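Local coordinates for aldo-keto reductase AKR2E4 (Bombyx mori, PDB 3WCZ), which reduces 3-dehydroecdysone with NADPH as cosubstrate, acts more weakly on phenylglyoxal and isatin, and may help regulate molting in the silkworm, at residues 70-74 with 75-79. Numbering follows the deposited sequence.
Sequences EAIAN and GLVTR
Leu76 N bonds to Ala71 O at 2.9 Å and Gly75 N to Ile72 O at 3.1 Å, the two backward bonds that, with the positive phi of Gly75 (82°), identify a Schellman motif ending helix 61-73. The two carbonyls are used differently: Leu76 N meets Ala71 O nearly end-on, whereas Gly75 N stands well above the Ile72 carbonyl plane. A beta carbon at Gly75 would clash with Asn74 O, which fits the glycine found there. One water donates to both Ile72 O and Val77 O, and the CA of Ile72 directs a nearly straight CA-H...O contact at Val77 O (3.5 Å, 165° at the hydrogen), tying the departing chain to the last turn.

Apolar groups pack beside this polar closure. Ala71 CB touches Leu76 CD1 at 4.0 Å and also approaches Val77 CG2. Val77 CG2 also meets Ile72 CG1, at 4.0 Å, the Ile72 and Val77 side chains crossing at about a right angle. With CG1 beside its backbone N (chi1 -70°) and the chain then extended, Ile72 reaches Arg79: Ile72 CD1 lies 3.9 Å from Arg79 N and 4.1 Å from Arg79 CB. With only an alanine here, CG1 and CD1 would be gone, which is likely to open a gap beside Val77 CG2 and remove the contact with Arg79 N and CB.

The motif turns the chain from helix 61-73 into the loop leading to strand 83-88, a helix-to-strand return in the TIM barrel. Helix 35-46 flanks it: Ala71 and Val77 rest on Ile45, Leu76 on Tyr42, and Asn74 ND2 bonds to Tyr42 OH. Beyond the turn, Arg79 NH2 hydrogen-bonds to Tyr113 O and makes a salt bridge with Asp115 OD2 at strand 114-119, and the guanidinium also makes a cation-pi contact with Tyr113, just before that strand.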
# COMPACT_ATOMS: atom_id res chain seq x y z
N GLU A 70 -20.32 -5.96 5.85
CA GLU A 70 -21.39 -6.22 4.88
C GLU A 70 -21.03 -7.37 3.94
O GLU A 70 -21.87 -8.23 3.63
CB GLU A 70 -21.72 -4.96 4.08
CG GLU A 70 -22.45 -3.92 4.89
CD GLU A 70 -22.55 -2.55 4.23
OE1 GLU A 70 -21.84 -2.29 3.24
OE2 GLU A 70 -23.33 -1.72 4.76
N ALA A 71 -19.77 -7.44 3.51
CA ALA A 71 -19.34 -8.52 2.64
C ALA A 71 -19.45 -9.87 3.35
O ALA A 71 -19.83 -10.88 2.76
CB ALA A 71 -17.92 -8.28 2.15
N ILE A 72 -19.05 -9.92 4.62
CA ILE A 72 -19.13 -11.13 5.41
C ILE A 72 -20.60 -11.51 5.66
O ILE A 72 -20.98 -12.67 5.46
CB ILE A 72 -18.33 -10.99 6.71
CG1 ILE A 72 -16.83 -10.97 6.41
CG2 ILE A 72 -18.63 -12.12 7.70
CD1 ILE A 72 -15.96 -10.62 7.64
N ALA A 73 -21.42 -10.54 6.03
CA ALA A 73 -22.82 -10.81 6.35
C ALA A 73 -23.61 -11.25 5.14
O ALA A 73 -24.58 -12.01 5.27
CB ALA A 73 -23.47 -9.60 7.01
N ASN A 74 -23.21 -10.80 3.95
CA ASN A 74 -23.92 -11.16 2.74
C ASN A 74 -23.35 -12.41 2.12
O ASN A 74 -23.82 -12.84 1.06
CB ASN A 74 -23.90 -10.03 1.71
CG ASN A 74 -24.83 -8.90 2.06
OD1 ASN A 74 -25.62 -8.97 3.01
ND2 ASN A 74 -24.76 -7.83 1.28
N GLY A 75 -22.32 -13.01 2.74
CA GLY A 75 -21.76 -14.26 2.28
C GLY A 75 -20.75 -14.20 1.15
O GLY A 75 -20.46 -15.23 0.55
N LEU A 76 -20.20 -13.02 0.87
CA LEU A 76 -19.19 -12.92 -0.17
C LEU A 76 -17.89 -13.60 0.21
O LEU A 76 -17.19 -14.16 -0.64
CB LEU A 76 -18.91 -11.46 -0.53
CG LEU A 76 -20.03 -10.60 -1.11
CD1 LEU A 76 -19.48 -9.22 -1.44
CD2 LEU A 76 -20.64 -11.22 -2.36
N VAL A 77 -17.55 -13.53 1.49
CA VAL A 77 -16.28 -14.01 2.01
C VAL A 77 -16.43 -14.32 3.49
O VAL A 77 -17.35 -13.82 4.13
CB VAL A 77 -15.13 -12.96 1.93
CG1 VAL A 77 -14.68 -12.78 0.50
CG2 VAL A 77 -15.49 -11.64 2.67
N THR A 78 -15.49 -15.09 4.02
CA THR A 78 -15.35 -15.18 5.47
C THR A 78 -14.17 -14.33 5.91
O THR A 78 -13.33 -13.96 5.10
CB THR A 78 -15.10 -16.59 5.92
OG1 THR A 78 -13.85 -17.04 5.36
CG2 THR A 78 -16.24 -17.51 5.47
N ARG A 79 -14.08 -14.03 7.21
CA ARG A 79 -12.95 -13.25 7.70
C ARG A 79 -11.60 -13.85 7.34
O ARG A 79 -10.68 -13.12 6.94
CB ARG A 79 -13.04 -13.09 9.22
CG ARG A 79 -11.78 -12.46 9.86
CD ARG A 79 -11.60 -11.03 9.48
NE ARG A 79 -10.35 -10.41 9.93
CZ ARG A 79 -9.23 -10.32 9.21
NH1 ARG A 79 -9.16 -10.87 8.00
NH2 ARG A 79 -8.17 -9.65 9.68
O HOH W 1 -19.42 -14.93 5.46